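Local coordinates for putative cell adhesion protein (Bacteroides eggerthii, PDB 4GPV) that is probably a fimbrial (pilus) subunit of the FimA type, taking part in cell adhesion by this human gut bacterium, at residues K159-N170 with S298-V309; A183-G192 with F246-N254. All blocks are in the same frame, centred on the assembly; numbering follows the deposited sequence.

Interaction 1: K159-N170 with S298-V309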
loop_
_atom_site.group_PDB
_atom_site.type_symbol
_atom_site.label_atom_id
_atom_site.label_comp_id
_atom_site.label_asym_id
_atom_site.label_seq_id
_atom_site.Cartn_x
_atom_site.Cartn_y
_atom_site.Cartn_z
ATOM N N LYS A 159 -3.944 1.368 1.950
ATOM C CA LYS A 159 -3.701 2.356 2.982
ATOM C C LYS A 159 -4.217 1.805 4.309
ATOM O O LYS A 159 -5.313 1.222 4.346
ATOM C CB LYS A 159 -4.441 3.655 2.606
ATOM C CG LYS A 159 -4.224 4.805 3.572
ATOM C CD LYS A 159 -4.831 6.090 2.981
ATOM C CE LYS A 159 -6.124 6.516 3.583
ATOM N NZ LYS A 159 -6.631 7.765 2.943
ATOM N N ILE A 160 -3.438 1.994 5.382
ATOM C CA ILE A 160 -3.853 1.538 6.726
ATOM C C ILE A 160 -3.850 2.753 7.644
ATOM O O ILE A 160 -2.803 3.365 7.791
ATOM C CB ILE A 160 -2.918 0.412 7.256
ATOM C CG1 ILE A 160 -2.959 -0.827 6.323
ATOM C CG2 ILE A 160 -3.312 0.013 8.719
ATOM C CD1 ILE A 160 -1.828 -1.831 6.608
ATOM N N GLN A 161 -4.990 3.070 8.292
ATOM C CA GLN A 161 -5.083 4.197 9.227
ATOM C C GLN A 161 -5.267 3.659 10.628
ATOM O O GLN A 161 -5.998 2.686 10.804
ATOM C CB GLN A 161 -6.292 5.098 8.889
ATOM C CG GLN A 161 -6.034 6.001 7.695
ATOM C CD GLN A 161 -7.285 6.730 7.277
ATOM O OE1 GLN A 161 -8.191 6.164 6.659
ATOM N NE2 GLN A 161 -7.358 7.997 7.621
ATOM N N LEU A 162 -4.683 4.339 11.634
ATOM C CA LEU A 162 -4.817 3.924 13.023
ATOM C C LEU A 162 -5.517 4.990 13.848
ATOM O O LEU A 162 -5.116 6.159 13.825
ATOM C CB LEU A 162 -3.416 3.615 13.614
ATOM C CG LEU A 162 -3.352 3.328 15.102
ATOM C CD1 LEU A 162 -4.144 2.054 15.453
ATOM C CD2 LEU A 162 -1.901 3.232 15.587
ATOM N N ILE A 163 -6.570 4.569 14.575
ATOM C CA ILE A 163 -7.311 5.374 15.564
ATOM C C ILE A 163 -7.060 4.734 16.937
ATOM O O ILE A 163 -7.406 3.563 17.121
ATOM C CB ILE A 163 -8.829 5.465 15.222
ATOM C CG1 ILE A 163 -9.060 6.190 13.884
ATOM C CG2 ILE A 163 -9.633 6.139 16.345
ATOM C CD1 ILE A 163 -10.461 6.039 13.359
ATOM N N VAL A 164 -6.496 5.491 17.900
ATOM C CA VAL A 164 -6.216 4.978 19.222
ATOM C C VAL A 164 -7.174 5.617 20.221
ATOM O O VAL A 164 -7.311 6.837 20.234
ATOM C CB VAL A 164 -4.745 5.229 19.616
ATOM C CG1 VAL A 164 -4.459 4.715 21.037
ATOM C CG2 VAL A 164 -3.802 4.584 18.601
ATOM N N LYS A 165 -7.888 4.791 20.977
ATOM C CA LYS A 165 -8.753 5.246 22.083
ATOM C C LYS A 165 -8.107 4.712 23.331
ATOM O O LYS A 165 -8.177 3.508 23.591
ATOM C CB LYS A 165 -10.203 4.774 21.901
ATOM C CG LYS A 165 -10.834 5.435 20.693
ATOM C CD LYS A 165 -12.189 4.887 20.361
ATOM C CE LYS A 165 -12.678 5.515 19.087
ATOM N NZ LYS A 165 -14.134 5.291 18.876
ATOM N N ASP A 166 -7.385 5.581 24.056
ATOM C CA ASP A 166 -6.607 5.164 25.199
ATOM C C ASP A 166 -7.362 5.366 26.515
ATOM O O ASP A 166 -7.503 6.500 26.982
ATOM C CB ASP A 166 -5.258 5.888 25.241
ATOM C CG ASP A 166 -4.317 5.281 26.275
ATOM O OD1 ASP A 166 -4.661 4.211 26.845
ATOM O OD2 ASP A 166 -3.242 5.860 26.509
ATOM N N ASN A 167 -7.782 4.241 27.146
ATOM C CA ASN A 167 -8.511 4.240 28.415
ATOM C C ASN A 167 -7.662 3.632 29.526
ATOM O O ASN A 167 -8.181 3.276 30.587
ATOM C CB ASN A 167 -9.855 3.506 28.297
ATOM C CG ASN A 167 -10.811 4.144 27.325
ATOM O OD1 ASN A 167 -10.771 5.352 27.057
ATOM N ND2 ASN A 167 -11.705 3.341 26.785
ATOM N N ARG A 168 -6.351 3.496 29.277
ATOM C CA ARG A 168 -5.434 2.997 30.305
ATOM C C ARG A 168 -5.263 4.087 31.362
ATOM O O ARG A 168 -5.280 5.269 31.027
ATOM C CB ARG A 168 -4.071 2.601 29.705
ATOM C CG ARG A 168 -4.089 1.379 28.783
ATOM C CD ARG A 168 -2.782 1.226 27.998
ATOM N NE ARG A 168 -2.548 2.414 27.165
ATOM C CZ ARG A 168 -1.420 2.697 26.526
ATOM N NH1 ARG A 168 -0.381 1.871 26.593
ATOM N NH2 ARG A 168 -1.324 3.804 25.803
ATOM N N LYS A 169 -5.122 3.691 32.621
ATOM C CA LYS A 169 -4.950 4.648 33.707
ATOM C C LYS A 169 -3.616 4.427 34.370
ATOM O O LYS A 169 -3.126 3.303 34.379
ATOM C CB LYS A 169 -6.076 4.482 34.759
ATOM C CG LYS A 169 -7.496 4.669 34.231
ATOM C CD LYS A 169 -8.544 4.546 35.352
ATOM C CE LYS A 169 -8.804 3.124 35.797
ATOM N NZ LYS A 169 -9.871 3.053 36.823
ATOM N N ASN A 170 -3.070 5.481 34.995
ATOM C CA ASN A 170 -1.840 5.426 35.791
ATOM C C ASN A 170 -0.689 4.748 35.042
ATOM O O ASN A 170 -0.076 3.799 35.555
ATOM C CB ASN A 170 -2.111 4.707 37.111
ATOM C CG ASN A 170 -3.264 5.273 37.909
ATOM O OD1 ASN A 170 -3.471 6.491 37.997
ATOM N ND2 ASN A 170 -4.050 4.387 38.488
ATOM N N SER A 298 -8.678 0.607 1.719
ATOM C CA SER A 298 -8.315 1.537 2.765
ATOM C C SER A 298 -8.832 0.953 4.085
ATOM O O SER A 298 -10.032 0.786 4.240
ATOM C CB SER A 298 -8.934 2.905 2.455
ATOM O OG SER A 298 -8.758 3.821 3.529
ATOM N N TYR A 299 -7.919 0.583 5.001
ATOM C CA TYR A 299 -8.292 -0.070 6.259
ATOM C C TYR A 299 -8.240 0.915 7.387
ATOM O O TYR A 299 -7.248 1.632 7.542
ATOM C CB TYR A 299 -7.323 -1.249 6.580
ATOM C CG TYR A 299 -7.323 -2.292 5.480
ATOM C CD1 TYR A 299 -6.504 -2.152 4.363
ATOM C CD2 TYR A 299 -8.220 -3.357 5.502
ATOM C CE1 TYR A 299 -6.543 -3.070 3.317
ATOM C CE2 TYR A 299 -8.260 -4.292 4.460
ATOM C CZ TYR A 299 -7.420 -4.134 3.366
ATOM O OH TYR A 299 -7.469 -4.976 2.285
ATOM N N THR A 300 -9.267 0.902 8.197
ATOM C CA THR A 300 -9.316 1.745 9.391
ATOM C C THR A 300 -9.251 0.808 10.599
ATOM O O THR A 300 -10.089 -0.098 10.748
ATOM C CB THR A 300 -10.532 2.655 9.405
ATOM O OG1 THR A 300 -10.475 3.550 8.287
ATOM C CG2 THR A 300 -10.621 3.456 10.707
ATOM N N VAL A 301 -8.202 0.975 11.414
ATOM C CA VAL A 301 -8.013 0.142 12.587
ATOM C C VAL A 301 -8.247 0.994 13.808
ATOM O O VAL A 301 -7.502 1.955 13.980
ATOM C CB VAL A 301 -6.594 -0.462 12.627
ATOM C CG1 VAL A 301 -6.377 -1.301 13.898
ATOM C CG2 VAL A 301 -6.278 -1.267 11.360
ATOM N N THR A 302 -9.271 0.659 14.630
ATOM C CA THR A 302 -9.516 1.368 15.906
ATOM C C THR A 302 -9.078 0.452 17.024
ATOM O O THR A 302 -9.557 -0.671 17.131
ATOM C CB THR A 302 -10.979 1.799 16.045
ATOM O OG1 THR A 302 -11.406 2.412 14.834
ATOM C CG2 THR A 302 -11.214 2.735 17.242
ATOM N N VAL A 303 -8.143 0.924 17.855
ATOM C CA VAL A 303 -7.597 0.151 18.970
ATOM C C VAL A 303 -8.030 0.860 20.248
ATOM O O VAL A 303 -7.704 2.043 20.411
ATOM C CB VAL A 303 -6.048 0.083 18.855
ATOM C CG1 VAL A 303 -5.441 -0.715 20.021
ATOM C CG2 VAL A 303 -5.620 -0.512 17.510
ATOM N N THR A 304 -8.815 0.177 21.104
ATOM C CA THR A 304 -9.255 0.712 22.389
ATOM C C THR A 304 -8.443 -0.031 23.419
ATOM O O THR A 304 -8.548 -1.258 23.512
ATOM C CB THR A 304 -10.780 0.578 22.581
ATOM O OG1 THR A 304 -11.422 1.263 21.509
ATOM C CG2 THR A 304 -11.270 1.162 23.916
ATOM N N LEU A 305 -7.674 0.717 24.217
ATOM C CA LEU A 305 -6.837 0.155 25.276
ATOM C C LEU A 305 -7.409 0.450 26.645
ATOM O O LEU A 305 -7.882 1.555 26.852
ATOM C CB LEU A 305 -5.455 0.803 25.178
ATOM C CG LEU A 305 -4.737 0.652 23.846
ATOM C CD1 LEU A 305 -3.410 1.340 23.895
ATOM C CD2 LEU A 305 -4.572 -0.833 23.477
ATOM N N ASN A 306 -7.355 -0.494 27.577
ATOM C CA ASN A 306 -7.815 -0.183 28.929
ATOM C C ASN A 306 -6.982 -0.960 29.945
ATOM O O ASN A 306 -6.118 -1.756 29.555
ATOM C CB ASN A 306 -9.336 -0.397 29.108
ATOM C CG ASN A 306 -9.770 -1.806 29.425
ATOM O OD1 ASN A 306 -9.276 -2.762 28.849
ATOM N ND2 ASN A 306 -10.751 -1.961 30.309
ATOM N N GLY A 307 -7.199 -0.652 31.212
ATOM C CA GLY A 307 -6.494 -1.262 32.331
ATOM C C GLY A 307 -5.758 -0.257 33.191
ATOM O O GLY A 307 -5.314 0.786 32.701
ATOM N N ASP A 308 -5.638 -0.553 34.495
ATOM C CA ASP A 308 -4.869 0.289 35.415
ATOM C C ASP A 308 -3.443 -0.214 35.320
ATOM O O ASP A 308 -3.154 -1.311 35.795
ATOM C CB ASP A 308 -5.432 0.219 36.853
ATOM C CG ASP A 308 -4.751 1.114 37.897
ATOM O OD1 ASP A 308 -3.618 1.592 37.637
ATOM O OD2 ASP A 308 -5.326 1.289 38.995
ATOM N N VAL A 309 -2.573 0.551 34.637
ATOM C CA VAL A 309 -1.192 0.136 34.373
ATOM C C VAL A 309 -0.397 -0.056 35.664
ATOM O O VAL A 309 0.189 -1.118 35.825
ATOM C CB VAL A 309 -0.472 1.096 33.395
ATOM C CG1 VAL A 309 1.035 0.819 33.341
ATOM C CG2 VAL A 309 -1.096 0.993 32.008
HETATM O O HOH W 1 -7.064 3.836 5.596
#
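The guanidinium of R168 carries L305 CD1 on one face, offset toward the rim, with NE the nearest atom at 3.5 Å, while the carboxylate of D166 stands at its edge. NE and NH2 grip that carboxylate side-on, one nitrogen to each oxygen, and the NE bond to D166 OD1 is nearly straight (178°, 2.8 Å) although it arrives from above the carboxylate plane. R168 N meets the same OD1 from the opposite face, closing an Asx turn; NH2 also bridges to D180. The bend at chi3 (-60°) folds the arginine back over L305. A leucine in place of R168 would probably leave the D166 carboxylate, and D180 too, without its charged mate. At the other end the Y299 ring has K159 O at its edge, and its OH accepts from E294 N. Between these ends 159-169 and 298-306 run as neighbouring parallel strands, 9° apart, in a large mixed sheet, laddered by backbone bonds such as K165 N to V303 O at 2.8 Å; both belong to the FimA-like C-terminal region. L162 CD1 reaches V303 CG2 (3.6 Å) on the buried face; on the other, I163 CD1 meets T300 CG2 at 3.7 Å. A water donates to S298 OG (2.7 Å), itself hydrogen-bonded to D41, and lies near Q161 OE1 and Y299 O. Past the corner at G307, N170 ND2 donates to D308 OD1 (3.0 Å).

Interaction 2: A183-G192 with F246-N254; sequences AVLLFAGKKG and FNHFYTFGN
L185 and F249 pass alongside one another, pointing opposite ways, with L185 CB over one face of the phenyl ring, 4.1 Å from its centroid and 23° off the normal, a CH-pi contact. The same ring presents its edge to A183 O, with CZ 3.4 Å away. With CG turned anti to the backbone N (chi1 -165°), L185 carries its CD2 methyl past the ring and against T251 CB at 3.8 Å. Beside it, A183 CB meets the edge of the F246 ring at CE2 (3.7 Å) and also touches the amide of N247, whose ND2 is bonded to D230. At the far end G192 CA sits over a face of the F252 ring, 3.5 Å from the centroid and 16° off the normal, close enough that a CB on G192 would clash with CZ. G189 is similarly confined, since a CB there would run into G253 O. Where the two segments draw together beyond L185, a water joins them: it accepts from G189 N, donates to F252 O (2.6 Å) and is hydrogen-bonded to T251 OG1 at 2.8 Å. Further out, F187 and A188 form a G1 beta bulge opposite Y208, Q204 NE2 ties K191 O to G253 O, and L263 backs both L185 and F249. Strands 183-186 and 247-251 pass at 8.6 Å, too far apart for a backbone ladder, as between the facing layers of a beta sandwich. Cohesion therefore rests chiefly on apolar and CH-pi contacts, with G189 O buried without a polar partner and water bridging other backbone groups.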
loop_
_atom_site.group_PDB
_atom_site.type_symbol
_atom_site.label_atom_id
_atom_site.label_comp_id
_atom_site.label_asym_id
_atom_site.label_seq_id
_atom_site.Cartn_x
_atom_site.Cartn_y
_atom_site.Cartn_z
ATOM N N ALA A 183 3.913 3.880 16.601
ATOM C CA ALA A 183 2.952 3.103 15.840
ATOM C C ALA A 183 3.793 2.477 14.732
ATOM O O ALA A 183 4.522 3.195 14.019
ATOM C CB ALA A 183 1.839 3.991 15.268
ATOM N N VAL A 184 3.785 1.150 14.648
ATOM C CA VAL A 184 4.675 0.448 13.707
ATOM C C VAL A 184 3.903 -0.486 12.767
ATOM O O VAL A 184 2.860 -0.998 13.130
ATOM C CB VAL A 184 5.798 -0.345 14.458
ATOM C CG1 VAL A 184 6.728 0.574 15.266
ATOM C CG2 VAL A 184 5.220 -1.464 15.340
ATOM N N LEU A 185 4.429 -0.675 11.561
ATOM C CA LEU A 185 3.882 -1.631 10.624
ATOM C C LEU A 185 4.909 -2.714 10.503
ATOM O O LEU A 185 6.052 -2.438 10.159
ATOM C CB LEU A 185 3.515 -1.017 9.249
ATOM C CG LEU A 185 2.609 -1.905 8.376
ATOM C CD1 LEU A 185 1.192 -2.094 9.029
ATOM C CD2 LEU A 185 2.456 -1.293 6.960
ATOM N N LEU A 186 4.506 -3.945 10.763
ATOM C CA LEU A 186 5.423 -5.078 10.680
ATOM C C LEU A 186 5.077 -5.890 9.469
ATOM O O LEU A 186 3.884 -6.142 9.212
ATOM C CB LEU A 186 5.371 -5.947 11.974
ATOM C CG LEU A 186 5.396 -5.209 13.325
ATOM C CD1 LEU A 186 5.330 -6.242 14.508
ATOM C CD2 LEU A 186 6.647 -4.305 13.443
ATOM N N PHE A 187 6.106 -6.302 8.687
ATOM C CA PHE A 187 5.912 -7.181 7.532
ATOM C C PHE A 187 4.991 -6.579 6.502
ATOM O O PHE A 187 4.038 -7.209 6.055
ATOM C CB PHE A 187 5.405 -8.586 7.951
ATOM C CG PHE A 187 6.259 -9.130 9.066
ATOM C CD1 PHE A 187 7.618 -9.333 8.880
ATOM C CD2 PHE A 187 5.726 -9.327 10.335
ATOM C CE1 PHE A 187 8.430 -9.747 9.937
ATOM C CE2 PHE A 187 6.531 -9.737 11.390
ATOM C CZ PHE A 187 7.884 -9.941 11.186
ATOM N N ALA A 188 5.347 -5.370 6.063
ATOM C CA ALA A 188 4.725 -4.736 4.902
ATOM C C ALA A 188 5.213 -5.493 3.664
ATOM O O ALA A 188 6.424 -5.687 3.549
ATOM C CB ALA A 188 5.185 -3.283 4.820
ATOM N N GLY A 189 4.321 -5.898 2.757
ATOM C CA GLY A 189 4.749 -6.597 1.543
ATOM C C GLY A 189 5.701 -5.735 0.719
ATOM O O GLY A 189 5.433 -4.551 0.490
ATOM N N LYS A 190 6.839 -6.316 0.285
ATOM C CA LYS A 190 7.831 -5.542 -0.469
ATOM C C LYS A 190 7.422 -5.229 -1.927
ATOM O O LYS A 190 7.670 -4.121 -2.389
ATOM C CB LYS A 190 9.173 -6.308 -0.500
ATOM C CG LYS A 190 10.209 -5.737 -1.494
ATOM C CD LYS A 190 11.587 -6.343 -1.305
ATOM C CE LYS A 190 12.609 -5.703 -2.219
ATOM N NZ LYS A 190 13.987 -5.883 -1.692
ATOM N N LYS A 191 6.784 -6.197 -2.607
ATOM C CA LYS A 191 6.496 -6.138 -4.042
ATOM C C LYS A 191 5.180 -5.514 -4.401
ATOM O O LYS A 191 4.144 -5.937 -3.916
ATOM C CB LYS A 191 6.537 -7.542 -4.660
ATOM C CG LYS A 191 7.928 -8.062 -4.954
ATOM C CD LYS A 191 7.875 -9.208 -5.964
ATOM C CE LYS A 191 9.243 -9.772 -6.260
ATOM N NZ LYS A 191 9.217 -10.687 -7.431
ATOM N N GLY A 192 5.244 -4.536 -5.290
ATOM C CA GLY A 192 4.072 -3.848 -5.813
ATOM C C GLY A 192 3.926 -4.236 -7.266
ATOM O O GLY A 192 4.746 -3.833 -8.097
ATOM N N PHE A 246 -4.433 8.799 14.179
ATOM C CA PHE A 246 -3.081 9.111 14.643
ATOM C C PHE A 246 -2.087 9.159 13.473
ATOM O O PHE A 246 -1.233 10.050 13.411
ATOM C CB PHE A 246 -2.600 8.073 15.678
ATOM C CG PHE A 246 -1.141 8.269 16.043
ATOM C CD1 PHE A 246 -0.731 9.384 16.784
ATOM C CD2 PHE A 246 -0.171 7.368 15.617
ATOM C CE1 PHE A 246 0.622 9.579 17.104
ATOM C CE2 PHE A 246 1.190 7.591 15.906
ATOM C CZ PHE A 246 1.571 8.692 16.650
ATOM N N ASN A 247 -2.136 8.141 12.603
ATOM C CA ASN A 247 -1.232 8.086 11.444
ATOM C C ASN A 247 -1.809 7.138 10.400
ATOM O O ASN A 247 -2.827 6.475 10.635
ATOM C CB ASN A 247 0.189 7.639 11.876
ATOM C CG ASN A 247 0.336 6.148 12.200
ATOM O OD1 ASN A 247 -0.597 5.474 12.641
ATOM N ND2 ASN A 247 1.502 5.587 11.938
ATOM N N HIS A 248 -1.100 7.011 9.283
ATOM C CA HIS A 248 -1.453 6.043 8.269
ATOM C C HIS A 248 -0.162 5.541 7.626
ATOM O O HIS A 248 0.861 6.232 7.682
ATOM C CB HIS A 248 -2.407 6.656 7.227
ATOM C CG HIS A 248 -1.797 7.723 6.389
ATOM N ND1 HIS A 248 -1.791 9.033 6.798
ATOM C CD2 HIS A 248 -1.167 7.629 5.192
ATOM C CE1 HIS A 248 -1.159 9.705 5.850
ATOM N NE2 HIS A 248 -0.763 8.897 4.862
ATOM N N PHE A 249 -0.227 4.344 7.044
ATOM C CA PHE A 249 0.873 3.760 6.278
ATOM C C PHE A 249 0.357 3.317 4.938
ATOM O O PHE A 249 -0.805 2.915 4.826
ATOM C CB PHE A 249 1.472 2.533 7.007
ATOM C CG PHE A 249 2.185 2.808 8.306
ATOM C CD1 PHE A 249 3.392 3.509 8.325
ATOM C CD2 PHE A 249 1.709 2.283 9.499
ATOM C CE1 PHE A 249 4.064 3.737 9.529
ATOM C CE2 PHE A 249 2.399 2.476 10.694
ATOM C CZ PHE A 249 3.567 3.203 10.707
ATOM N N TYR A 250 1.207 3.378 3.919
ATOM C CA TYR A 250 0.913 2.777 2.619
ATOM C C TYR A 250 1.651 1.471 2.577
ATOM O O TYR A 250 2.809 1.408 3.021
ATOM C CB TYR A 250 1.383 3.668 1.442
ATOM C CG TYR A 250 0.756 5.031 1.482
ATOM C CD1 TYR A 250 -0.618 5.198 1.296
ATOM C CD2 TYR A 250 1.526 6.159 1.731
ATOM C CE1 TYR A 250 -1.206 6.463 1.374
ATOM C CE2 TYR A 250 0.959 7.430 1.766
ATOM C CZ TYR A 250 -0.406 7.575 1.603
ATOM O OH TYR A 250 -0.939 8.833 1.686
ATOM N N THR A 251 1.031 0.431 2.022
ATOM C CA THR A 251 1.738 -0.854 1.953
ATOM C C THR A 251 1.255 -1.605 0.732
ATOM O O THR A 251 0.296 -1.181 0.103
ATOM C CB THR A 251 1.508 -1.661 3.266
ATOM O OG1 THR A 251 2.398 -2.796 3.273
ATOM C CG2 THR A 251 0.061 -2.149 3.428
ATOM N N PHE A 252 1.892 -2.713 0.409
ATOM C CA PHE A 252 1.409 -3.479 -0.722
ATOM C C PHE A 252 0.593 -4.732 -0.272
ATOM O O PHE A 252 0.578 -5.110 0.914
ATOM C CB PHE A 252 2.572 -3.886 -1.637
ATOM C CG PHE A 252 3.196 -2.723 -2.376
ATOM C CD1 PHE A 252 2.406 -1.680 -2.872
ATOM C CD2 PHE A 252 4.561 -2.698 -2.634
ATOM C CE1 PHE A 252 2.997 -0.598 -3.563
ATOM C CE2 PHE A 252 5.142 -1.624 -3.342
ATOM C CZ PHE A 252 4.349 -0.601 -3.813
ATOM N N GLY A 253 -0.074 -5.363 -1.241
ATOM C CA GLY A 253 -0.911 -6.535 -1.015
ATOM C C GLY A 253 -0.199 -7.626 -0.258
ATOM O O GLY A 253 0.993 -7.835 -0.450
ATOM N N ASN A 254 -0.887 -8.280 0.659
ATOM C CA ASN A 254 -0.277 -9.350 1.436
ATOM C C ASN A 254 -1.376 -10.270 1.970
ATOM O O ASN A 254 -2.025 -9.909 2.945
ATOM C CB ASN A 254 0.597 -8.820 2.609
ATOM C CG ASN A 254 1.346 -9.921 3.332
ATOM O OD1 ASN A 254 1.411 -11.092 2.897
ATOM N ND2 ASN A 254 1.894 -9.593 4.477
HETATM O O HOH W 2 1.437 -5.384 3.382
#

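Overall arrangement
Interaction 1 joins neighbours within one sheet, whereas interaction 2 packs strand 183-186, from a second sheet, against strand 247-251 of the first. Strands 146-169 and 247-251 are antiparallel neighbours, and L162 O to F246 N (2.7 Å) and I160 N to F249 O (2.8 Å) are probable hydrogen bonds between the two contacts; I160 also packs on T251 and L185, and L162 on A183. The centres of the two contacts lie about 18 Å apart. Interaction 2, about 6 Å from the centre of the chain, is buried and mainly apolar; interaction 1, about 21 Å out, is only partly buried, relies on backbone bonding, and becomes polar and exposed toward N170.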